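Local coordinates for appr-1-p processing domain protein (Thermus aquaticus Y51MC23, PDB 5M31) that is a macro-domain protein of unestablished role, folded as a compact alpha/beta/alpha sandwich around a mixed six-stranded sheet, at residues L27-M37 with F45-Y56; P81-T89 with L109-V118. One frame throughout, in Å; residues are numbered along the deposited sequence.

Overall arrangement
From the N terminus, the chain lays down edge strand 11-15 and then the inner strand 26-31, which runs into the loop 32-37. Contact 1 closes here: after a short link, mostly helix, residues 45-56 fold back over the strand and loop. The chain then forms edge strand 71-74 and strand 83-88, and contact 2 closes when the end of helix 99-116 returns to strand 83-88. The two closures follow in series, neither enclosing nor crossing the other. They meet in the sheet, where the neighbouring parallel strands 26-31 and 83-88 exchange backbone hydrogen bonds, and their helices cover opposite faces of the sheet in this macro-domain sandwich; the contact centres lie about 14 Å apart.

Contact 1 of 2, residues L27-M37 with F45-Y56; sequences LVNTVNTVGVM and FKRAFPDNYQAY
The hydroxyl of Tyr-56 donates to the carbonyl O of Asn-32 (OH to O 2.8 Å), arriving from above the carbonyl plane, and weakly accepts from Gly-35 N. At the other end of the loop, Lys-46 NZ donates to Met-37 O (2.9 Å), again from above that carbonyl's plane. The loop itself is braced by Asn-32: its OD1 accepts in plane, on a lone pair, from Val-34 N (3.0 Å), an Asx turn, while its ND2 donates to Val-36 O. One water links Asn-32 N weakly to Tyr-56 OH; another joins Met-37 N to Tyr-53 OH. Further in, Met-37 extends between the two tyrosines. Its chain is extended beyond CG (chi2 -162°, chi3 -164°), which carries CE over one face of the Tyr-56 ring, 3.8 Å from the centroid, a CH-pi contact. SD makes Met-aromatic contacts, at the edge of the Tyr-53 ring and oblique to Tyr-56. Lys-46 CD rests over a face of the Tyr-53 ring. Along the strand, Asn-29 CB sits over the Phe-45 ring, 3.7 Å from its centroid, and the amide beyond is stacked at 16° to the ring. Asn-29 ND2 donates to Asn-86 and, weakly, to Met-37 SD. Leu-27 CB meets the Phe-45 edge (3.8 Å from CE2), and its CD1 reaches Phe-49. Helices 40-48 and 50-61 thus pack on one face of the macro-domain sheet, at strand 26-31 and the loop after it, whereas Asn-29 OD1 is buried against Phe-45 without a polar partner, probably at some energetic cost.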
loop_
_atom_site.group_PDB
_atom_site.type_symbol
_atom_site.label_atom_id
_atom_site.label_comp_id
_atom_site.label_asym_id
_atom_site.label_seq_id
_atom_site.Cartn_x
_atom_site.Cartn_y
_atom_site.Cartn_z
ATOM N N LEU A 27 6.671 -2.034 -2.031
ATOM C CA LEU A 27 6.140 -1.313 -0.879
ATOM C C LEU A 27 4.747 -0.818 -1.183
ATOM O O LEU A 27 4.465 -0.330 -2.283
ATOM C CB LEU A 27 6.991 -0.108 -0.534
ATOM C CG LEU A 27 8.440 -0.378 -0.113
ATOM C CD1 LEU A 27 9.098 0.956 0.235
ATOM C CD2 LEU A 27 8.558 -1.375 1.027
ATOM N N VAL A 28 3.922 -0.877 -0.166
ATOM C CA VAL A 28 2.571 -0.225 -0.223
ATOM C C VAL A 28 2.590 1.145 0.439
ATOM O O VAL A 28 3.024 1.289 1.591
ATOM C CB VAL A 28 1.516 -1.126 0.463
ATOM C CG1 VAL A 28 0.161 -0.448 0.446
ATOM C CG2 VAL A 28 1.465 -2.487 -0.218
ATOM N N ASN A 29 2.082 2.113 -0.300
ATOM C CA ASN A 29 1.897 3.501 0.126
ATOM C C ASN A 29 0.396 3.718 0.225
ATOM O O ASN A 29 -0.327 3.355 -0.687
ATOM C CB ASN A 29 2.431 4.387 -0.973
ATOM C CG ASN A 29 2.323 5.834 -0.662
ATOM O OD1 ASN A 29 2.293 6.218 0.482
ATOM N ND2 ASN A 29 2.438 6.652 -1.674
ATOM N N THR A 30 -0.063 4.302 1.309
ATOM C CA THR A 30 -1.505 4.548 1.489
ATOM C C THR A 30 -1.811 5.966 0.982
ATOM O O THR A 30 -1.177 6.959 1.415
ATOM C CB THR A 30 -1.929 4.334 2.951
ATOM O OG1 THR A 30 -0.980 4.934 3.816
ATOM C CG2 THR A 30 -2.062 2.851 3.266
ATOM N N VAL A 31 -2.734 6.062 0.019
ATOM C CA VAL A 31 -2.920 7.288 -0.703
ATOM C C VAL A 31 -4.402 7.684 -0.732
ATOM O O VAL A 31 -5.271 6.970 -0.236
ATOM C CB VAL A 31 -2.336 7.261 -2.128
ATOM C CG1 VAL A 31 -0.856 6.975 -2.047
ATOM C CG2 VAL A 31 -3.068 6.236 -2.993
ATOM N N ASN A 32 -4.639 8.840 -1.271
ATOM C CA ASN A 32 -6.007 9.281 -1.624
ATOM C C ASN A 32 -6.115 9.356 -3.134
ATOM O O ASN A 32 -5.172 8.965 -3.866
ATOM C CB ASN A 32 -6.292 10.636 -1.011
ATOM C CG ASN A 32 -5.289 11.704 -1.457
ATOM O OD1 ASN A 32 -5.318 12.176 -2.584
ATOM N ND2 ASN A 32 -4.340 12.011 -0.580
ATOM N N THR A 33 -7.283 9.744 -3.633
ATOM C CA THR A 33 -7.533 9.700 -5.067
ATOM C C THR A 33 -7.471 11.058 -5.717
ATOM O O THR A 33 -7.774 11.187 -6.901
ATOM C CB THR A 33 -8.899 9.069 -5.370
ATOM O OG1 THR A 33 -9.924 9.977 -4.943
ATOM C CG2 THR A 33 -9.022 7.701 -4.705
ATOM N N VAL A 34 -7.129 12.079 -4.956
ATOM C CA VAL A 34 -7.083 13.460 -5.485
ATOM C C VAL A 34 -5.688 14.034 -5.782
ATOM O O VAL A 34 -5.577 15.173 -6.207
ATOM C CB VAL A 34 -7.958 14.422 -4.625
ATOM C CG1 VAL A 34 -9.351 13.839 -4.517
ATOM C CG2 VAL A 34 -7.372 14.657 -3.241
ATOM N N GLY A 35 -4.643 13.231 -5.623
ATOM C CA GLY A 35 -3.338 13.572 -6.170
ATOM C C GLY A 35 -2.466 14.333 -5.219
ATOM O O GLY A 35 -1.568 15.046 -5.644
ATOM N N VAL A 36 -2.689 14.126 -3.915
ATOM C CA VAL A 36 -1.926 14.804 -2.877
ATOM C C VAL A 36 -1.216 13.800 -1.951
ATOM O O VAL A 36 -1.829 12.830 -1.471
ATOM C CB VAL A 36 -2.898 15.692 -2.073
ATOM C CG1 VAL A 36 -2.258 16.201 -0.798
ATOM C CG2 VAL A 36 -3.374 16.823 -2.956
ATOM N N MET A 37 0.087 13.988 -1.743
ATOM C CA MET A 37 0.799 13.198 -0.742
ATOM C C MET A 37 1.371 14.177 0.252
ATOM O O MET A 37 2.515 14.582 0.140
ATOM C CB MET A 37 1.917 12.343 -1.397
ATOM C CG MET A 37 1.390 11.255 -2.306
ATOM S SD MET A 37 2.759 10.065 -2.530
ATOM C CE MET A 37 2.121 9.204 -3.960
ATOM N N PHE A 45 6.648 8.685 1.525
ATOM C CA PHE A 45 6.791 8.151 0.159
ATOM C C PHE A 45 7.070 9.226 -0.863
ATOM O O PHE A 45 7.903 9.027 -1.748
ATOM C CB PHE A 45 5.578 7.287 -0.241
ATOM C CG PHE A 45 5.706 5.843 0.193
ATOM C CD1 PHE A 45 5.353 5.468 1.480
ATOM C CD2 PHE A 45 6.162 4.879 -0.659
ATOM C CE1 PHE A 45 5.461 4.136 1.892
ATOM C CE2 PHE A 45 6.228 3.561 -0.265
ATOM C CZ PHE A 45 5.893 3.174 0.982
ATOM N N LYS A 46 6.407 10.373 -0.769
ATOM C CA LYS A 46 6.685 11.464 -1.715
ATOM C C LYS A 46 8.156 11.855 -1.696
ATOM O O LYS A 46 8.780 11.988 -2.745
ATOM C CB LYS A 46 5.884 12.680 -1.416
ATOM C CG LYS A 46 6.145 13.781 -2.404
ATOM C CD LYS A 46 5.109 14.875 -2.314
ATOM C CE LYS A 46 5.179 15.619 -1.006
ATOM N NZ LYS A 46 4.148 16.690 -0.963
ATOM N N ARG A 47 8.670 12.038 -0.479
ATOM C CA ARG A 47 10.114 12.444 -0.263
ATOM C C ARG A 47 11.112 11.367 -0.713
ATOM O O ARG A 47 12.117 11.697 -1.333
ATOM C CB ARG A 47 10.309 12.937 1.197
ATOM C CG ARG A 47 9.415 14.124 1.507
ATOM C CD ARG A 47 9.777 15.038 2.649
ATOM N NE ARG A 47 9.407 14.512 3.955
ATOM C CZ ARG A 47 8.953 15.234 4.980
ATOM N NH1 ARG A 47 8.654 16.527 4.855
ATOM N NH2 ARG A 47 8.723 14.631 6.139
ATOM N N ALA A 48 10.798 10.079 -0.475
ATOM C CA ALA A 48 11.702 8.964 -0.772
ATOM C C ALA A 48 11.621 8.567 -2.220
ATOM O O ALA A 48 12.564 7.993 -2.772
ATOM C CB ALA A 48 11.328 7.771 0.096
ATOM N N PHE A 49 10.426 8.755 -2.818
ATOM C CA PHE A 49 10.160 8.237 -4.133
ATOM C C PHE A 49 9.504 9.273 -5.037
ATOM O O PHE A 49 8.320 9.112 -5.483
ATOM C CB PHE A 49 9.292 6.966 -4.038
ATOM C CG PHE A 49 9.931 5.854 -3.259
ATOM C CD1 PHE A 49 10.983 5.123 -3.791
ATOM C CD2 PHE A 49 9.457 5.506 -1.998
ATOM C CE1 PHE A 49 11.586 4.126 -3.047
ATOM C CE2 PHE A 49 10.009 4.487 -1.273
ATOM C CZ PHE A 49 11.090 3.775 -1.804
ATOM N N PRO A 50 10.287 10.283 -5.433
ATOM C CA PRO A 50 9.678 11.348 -6.235
ATOM C C PRO A 50 9.088 10.907 -7.599
ATOM O O PRO A 50 8.075 11.462 -8.053
ATOM C CB PRO A 50 10.810 12.365 -6.415
ATOM C CG PRO A 50 12.076 11.661 -6.064
ATOM C CD PRO A 50 11.722 10.521 -5.162
ATOM N N ASP A 51 9.732 9.977 -8.292
ATOM C CA ASP A 51 9.199 9.551 -9.582
ATOM C C ASP A 51 7.815 8.852 -9.452
ATOM O O ASP A 51 6.934 9.041 -10.295
ATOM C CB ASP A 51 10.182 8.625 -10.283
ATOM C CG ASP A 51 11.478 9.314 -10.624
ATOM O OD1 ASP A 51 11.582 10.586 -10.508
ATOM O OD2 ASP A 51 12.372 8.612 -11.086
ATOM N N ASN A 52 7.641 8.084 -8.373
ATOM C CA ASN A 52 6.344 7.485 -8.030
ATOM C C ASN A 52 5.327 8.568 -7.773
ATOM O O ASN A 52 4.211 8.484 -8.274
ATOM C CB ASN A 52 6.449 6.596 -6.827
ATOM C CG ASN A 52 5.131 6.029 -6.389
ATOM O OD1 ASN A 52 4.541 5.188 -7.042
ATOM N ND2 ASN A 52 4.619 6.572 -5.267
ATOM N N TYR A 53 5.731 9.605 -7.035
ATOM C CA TYR A 53 4.787 10.700 -6.741
ATOM C C TYR A 53 4.312 11.382 -8.010
ATOM O O TYR A 53 3.089 11.546 -8.228
ATOM C CB TYR A 53 5.432 11.707 -5.810
ATOM C CG TYR A 53 4.590 12.958 -5.622
ATOM C CD1 TYR A 53 3.386 12.900 -4.960
ATOM C CD2 TYR A 53 4.950 14.162 -6.217
ATOM C CE1 TYR A 53 2.562 14.012 -4.877
ATOM C CE2 TYR A 53 4.161 15.288 -6.069
ATOM C CZ TYR A 53 2.992 15.203 -5.359
ATOM O OH TYR A 53 2.166 16.315 -5.248
ATOM N N GLN A 54 5.238 11.697 -8.914
ATOM C CA GLN A 54 4.827 12.346 -10.174
ATOM C C GLN A 54 3.946 11.443 -10.998
ATOM O O GLN A 54 2.966 11.888 -11.570
ATOM C CB GLN A 54 6.047 12.793 -11.011
ATOM C CG GLN A 54 6.895 13.935 -10.391
ATOM C CD GLN A 54 6.118 15.208 -9.984
ATOM O OE1 GLN A 54 5.102 15.582 -10.583
ATOM N NE2 GLN A 54 6.639 15.903 -8.971
ATOM N N ALA A 55 4.303 10.150 -11.086
ATOM C CA ALA A 55 3.446 9.202 -11.810
ATOM C C ALA A 55 2.052 9.096 -11.215
ATOM O O ALA A 55 1.040 9.080 -11.958
ATOM C CB ALA A 55 4.101 7.834 -11.866
ATOM N N TYR A 56 2.000 9.098 -9.887
ATOM C CA TYR A 56 0.739 9.076 -9.138
ATOM C C TYR A 56 -0.111 10.307 -9.413
ATOM O O TYR A 56 -1.340 10.215 -9.637
ATOM C CB TYR A 56 1.024 8.928 -7.654
ATOM C CG TYR A 56 -0.086 9.374 -6.742
ATOM C CD1 TYR A 56 -1.151 8.520 -6.401
ATOM C CD2 TYR A 56 -0.046 10.622 -6.189
ATOM C CE1 TYR A 56 -2.179 8.935 -5.543
ATOM C CE2 TYR A 56 -1.045 11.041 -5.366
ATOM C CZ TYR A 56 -2.076 10.201 -4.988
ATOM O OH TYR A 56 -3.101 10.764 -4.152
HETATM O O HOH W 1 -1.867 10.393 -1.084
HETATM O O HOH W 2 1.272 16.382 -2.673
#

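Contact 2 of 2, residues P81-T89 with L109-V118; sequences PRYIFNFPT and LVCRIQELRV
The Phe-85 ring packs against Leu-109, Arg-112, Ile-113 and Leu-116 of the helix. Leu-109 CD1 comes within 3.4 Å of Phe-85 CD2, the two side chains crossing at about a right angle. One helical turn on, Arg-112 CB lies 3.5 Å from Phe-85 CE2, and Ile-113 CG1 touches the same ring carbon. Leu-116 and Phe-85 point at each other from opposite directions, CD1 4.0 Å from CZ. The ring therefore lies against successive turns of the helix, with CG anti to the carbonyl carbon (chi1 -81°). Flanking it are Tyr-83 and Phe-87. Leu-116 CD1 sits over one face of the Tyr-83 ring, offset toward the rim, while Arg-82 CG covers the opposite face; Val-118 CG2 adds a contact with Tyr-83 CD2 (3.8 Å). Phe-87 is met at its edge, near the ring plane, by Leu-109 CD2, a looser touch at 4.3 Å from CE2.

No direct hydrogen bond spans the two segments. One water joins them, lying 2.9 Å from Tyr-83 OH and donating to Leu-116 O (2.7 Å). That carbonyl belongs to the helix end, where Arg-117, with positive phi (53°), turns the chain in a Schellman motif and lets Val-118 point back at the strand. Strand 83-88, helix 99-116 and parallel strand 120-123 form a beta-alpha-beta crossover of the macro-domain fold, the helix running back nearly antiparallel (160°) to the first strand, axes 10.7 Å apart. Cohesion here rests on buried hydrocarbon and ring surface; the one water-mediated link between the segments lies at the Tyr-83 end.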
loop_
_atom_site.group_PDB
_atom_site.type_symbol
_atom_site.label_atom_id
_atom_site.label_comp_id
_atom_site.label_asym_id
_atom_site.label_seq_id
_atom_site.Cartn_x
_atom_site.Cartn_y
_atom_site.Cartn_z
ATOM N N PRO A 81 12.990 -0.923 -3.548
ATOM C CA PRO A 81 11.915 -1.769 -4.067
ATOM C C PRO A 81 11.667 -1.538 -5.525
ATOM O O PRO A 81 11.890 -0.429 -6.039
ATOM C CB PRO A 81 10.701 -1.319 -3.265
ATOM C CG PRO A 81 11.037 0.110 -2.961
ATOM C CD PRO A 81 12.460 0.114 -2.639
ATOM N N ARG A 82 11.277 -2.590 -6.237
ATOM C CA ARG A 82 10.969 -2.413 -7.649
ATOM C C ARG A 82 9.625 -1.686 -7.830
ATOM O O ARG A 82 9.490 -0.882 -8.767
ATOM C CB ARG A 82 10.961 -3.744 -8.384
ATOM C CG ARG A 82 10.399 -3.572 -9.741
ATOM C CD ARG A 82 10.703 -4.753 -10.641
ATOM N NE ARG A 82 10.273 -4.471 -11.992
ATOM C CZ ARG A 82 10.258 -5.347 -12.981
ATOM N NH1 ARG A 82 10.822 -6.553 -12.839
ATOM N NH2 ARG A 82 9.799 -4.955 -14.146
ATOM N N TYR A 83 8.645 -2.024 -6.998
ATOM C CA TYR A 83 7.273 -1.497 -7.153
ATOM C C TYR A 83 6.846 -0.712 -5.967
ATOM O O TYR A 83 7.100 -1.098 -4.811
ATOM C CB TYR A 83 6.275 -2.638 -7.338
ATOM C CG TYR A 83 6.558 -3.556 -8.508
ATOM C CD1 TYR A 83 6.347 -3.155 -9.800
ATOM C CD2 TYR A 83 7.065 -4.804 -8.285
ATOM C CE1 TYR A 83 6.571 -4.009 -10.859
ATOM C CE2 TYR A 83 7.367 -5.651 -9.340
ATOM C CZ TYR A 83 7.094 -5.245 -10.617
ATOM O OH TYR A 83 7.368 -6.108 -11.695
ATOM N N ILE A 84 6.145 0.378 -6.263
ATOM C CA ILE A 84 5.356 1.127 -5.268
ATOM C C ILE A 84 3.877 0.911 -5.558
ATOM O O ILE A 84 3.468 1.139 -6.681
ATOM C CB ILE A 84 5.662 2.614 -5.314
ATOM C CG1 ILE A 84 7.170 2.900 -5.203
ATOM C CG2 ILE A 84 4.908 3.318 -4.151
ATOM C CD1 ILE A 84 7.797 2.448 -3.932
ATOM N N PHE A 85 3.147 0.292 -4.609
ATOM C CA PHE A 85 1.735 -0.015 -4.750
ATOM C C PHE A 85 0.978 1.091 -3.996
ATOM O O PHE A 85 0.992 1.076 -2.754
ATOM C CB PHE A 85 1.382 -1.315 -4.105
ATOM C CG PHE A 85 1.688 -2.570 -4.944
ATOM C CD1 PHE A 85 2.821 -2.720 -5.692
ATOM C CD2 PHE A 85 0.872 -3.660 -4.815
ATOM C CE1 PHE A 85 3.075 -3.942 -6.406
ATOM C CE2 PHE A 85 1.112 -4.861 -5.478
ATOM C CZ PHE A 85 2.208 -4.983 -6.303
ATOM N N ASN A 86 0.396 2.011 -4.753
ATOM C CA ASN A 86 -0.255 3.197 -4.189
ATOM C C ASN A 86 -1.707 2.786 -3.956
ATOM O O ASN A 86 -2.468 2.644 -4.892
ATOM C CB ASN A 86 -0.110 4.411 -5.087
ATOM C CG ASN A 86 1.334 4.847 -5.291
ATOM O OD1 ASN A 86 1.944 5.498 -4.425
ATOM N ND2 ASN A 86 1.945 4.392 -6.439
ATOM N N PHE A 87 -1.999 2.524 -2.682
ATOM C CA PHE A 87 -3.279 1.869 -2.193
ATOM C C PHE A 87 -4.192 2.969 -1.670
ATOM O O PHE A 87 -3.924 3.531 -0.629
ATOM C CB PHE A 87 -2.844 0.900 -1.058
ATOM C CG PHE A 87 -3.922 0.048 -0.478
ATOM C CD1 PHE A 87 -4.975 0.588 0.226
ATOM C CD2 PHE A 87 -3.791 -1.310 -0.455
ATOM C CE1 PHE A 87 -5.921 -0.206 0.854
ATOM C CE2 PHE A 87 -4.706 -2.123 0.206
ATOM C CZ PHE A 87 -5.779 -1.568 0.842
ATOM N N PRO A 88 -5.274 3.263 -2.381
ATOM C CA PRO A 88 -6.168 4.297 -1.891
ATOM C C PRO A 88 -6.945 3.846 -0.635
ATOM O O PRO A 88 -7.550 2.792 -0.640
ATOM C CB PRO A 88 -7.123 4.528 -3.099
ATOM C CG PRO A 88 -6.435 3.919 -4.247
ATOM C CD PRO A 88 -5.668 2.791 -3.713
ATOM N N THR A 89 -6.977 4.659 0.425
ATOM C CA THR A 89 -7.753 4.300 1.591
ATOM C C THR A 89 -8.847 5.301 1.809
ATOM O O THR A 89 -9.603 5.168 2.723
ATOM C CB THR A 89 -6.939 4.294 2.877
ATOM O OG1 THR A 89 -6.428 5.601 3.127
ATOM C CG2 THR A 89 -5.738 3.345 2.793
ATOM N N LEU A 109 -5.027 -5.650 -3.913
ATOM C CA LEU A 109 -3.616 -5.907 -3.560
ATOM C C LEU A 109 -3.212 -7.319 -3.938
ATOM O O LEU A 109 -2.146 -7.540 -4.548
ATOM C CB LEU A 109 -3.422 -5.669 -2.091
ATOM C CG LEU A 109 -1.994 -5.866 -1.550
ATOM C CD1 LEU A 109 -1.017 -5.011 -2.304
ATOM C CD2 LEU A 109 -2.015 -5.503 -0.087
ATOM N N VAL A 110 -4.055 -8.274 -3.614
ATOM C CA VAL A 110 -3.850 -9.648 -4.011
ATOM C C VAL A 110 -3.760 -9.730 -5.527
ATOM O O VAL A 110 -2.788 -10.327 -6.071
ATOM C CB VAL A 110 -4.943 -10.564 -3.498
ATOM C CG1 VAL A 110 -4.898 -11.951 -4.143
ATOM C CG2 VAL A 110 -4.820 -10.654 -1.986
ATOM N N CYS A 111 -4.695 -9.094 -6.229
ATOM C CA CYS A 111 -4.669 -9.062 -7.711
ATOM C C CYS A 111 -3.335 -8.574 -8.261
ATOM O O CYS A 111 -2.761 -9.206 -9.162
ATOM C CB CYS A 111 -5.767 -8.168 -8.240
ATOM S SG CYS A 111 -7.393 -8.837 -7.870
ATOM N N ARG A 112 -2.815 -7.458 -7.750
ATOM C CA ARG A 112 -1.606 -6.854 -8.332
ATOM C C ARG A 112 -0.380 -7.686 -7.994
ATOM O O ARG A 112 0.530 -7.794 -8.812
ATOM C CB ARG A 112 -1.357 -5.449 -7.816
ATOM C CG ARG A 112 -2.200 -4.333 -8.431
ATOM C CD ARG A 112 -2.744 -4.552 -9.817
ATOM N NE ARG A 112 -1.772 -4.346 -10.887
ATOM C CZ ARG A 112 -1.393 -3.152 -11.353
ATOM N NH1 ARG A 112 -2.026 -2.071 -10.965
ATOM N NH2 ARG A 112 -0.401 -3.055 -12.250
ATOM N N ILE A 113 -0.344 -8.228 -6.784
ATOM C CA ILE A 113 0.775 -9.127 -6.370
ATOM C C ILE A 113 0.843 -10.293 -7.348
ATOM O O ILE A 113 1.958 -10.636 -7.899
ATOM C CB ILE A 113 0.562 -9.591 -4.906
ATOM C CG1 ILE A 113 0.807 -8.404 -3.959
ATOM C CG2 ILE A 113 1.429 -10.813 -4.606
ATOM C CD1 ILE A 113 0.408 -8.735 -2.543
ATOM N N GLN A 114 -0.302 -10.888 -7.631
ATOM C CA GLN A 114 -0.356 -12.043 -8.536
ATOM C C GLN A 114 -0.021 -11.682 -9.949
ATOM O O GLN A 114 0.802 -12.416 -10.576
ATOM C CB GLN A 114 -1.690 -12.788 -8.322
ATOM C CG GLN A 114 -1.613 -13.372 -6.903
ATOM C CD GLN A 114 -2.651 -14.384 -6.526
ATOM O OE1 GLN A 114 -3.802 -14.328 -6.970
ATOM N NE2 GLN A 114 -2.238 -15.348 -5.640
ATOM N N GLU A 115 -0.565 -10.583 -10.463
ATOM C CA GLU A 115 -0.317 -10.090 -11.845
ATOM C C GLU A 115 1.166 -9.891 -12.096
ATOM O O GLU A 115 1.688 -10.295 -13.156
ATOM C CB GLU A 115 -1.016 -8.748 -12.127
ATOM C CG GLU A 115 -2.520 -8.835 -12.351
ATOM C CD GLU A 115 -3.255 -7.522 -12.301
ATOM O OE1 GLU A 115 -2.666 -6.440 -12.010
ATOM O OE2 GLU A 115 -4.506 -7.554 -12.359
ATOM N N LEU A 116 1.832 -9.305 -11.106
ATOM C CA LEU A 116 3.201 -8.880 -11.224
ATOM C C LEU A 116 4.176 -9.935 -10.693
ATOM O O LEU A 116 5.387 -9.738 -10.808
ATOM C CB LEU A 116 3.429 -7.547 -10.527
ATOM C CG LEU A 116 2.711 -6.371 -11.185
ATOM C CD1 LEU A 116 2.654 -5.164 -10.282
ATOM C CD2 LEU A 116 3.379 -6.042 -12.519
ATOM N N ARG A 117 3.662 -11.067 -10.196
ATOM C CA ARG A 117 4.490 -12.159 -9.654
ATOM C C ARG A 117 5.456 -11.609 -8.592
ATOM O O ARG A 117 6.620 -12.026 -8.476
ATOM C CB ARG A 117 5.209 -12.922 -10.783
ATOM C CG ARG A 117 4.270 -13.203 -11.962
ATOM C CD ARG A 117 4.972 -13.704 -13.204
ATOM N NE ARG A 117 4.002 -13.856 -14.290
ATOM C CZ ARG A 117 4.298 -14.268 -15.527
ATOM N NH1 ARG A 117 5.563 -14.590 -15.871
ATOM N NH2 ARG A 117 3.315 -14.397 -16.434
ATOM N N VAL A 118 4.919 -10.719 -7.763
ATOM C CA VAL A 118 5.691 -10.172 -6.629
ATOM C C VAL A 118 5.885 -11.208 -5.544
ATOM O O VAL A 118 4.945 -11.941 -5.210
ATOM C CB VAL A 118 4.943 -8.937 -6.056
ATOM C CG1 VAL A 118 5.497 -8.537 -4.708
ATOM C CG2 VAL A 118 5.056 -7.813 -7.048
HETATM O O HOH W 3 7.947 -8.748 -10.710
#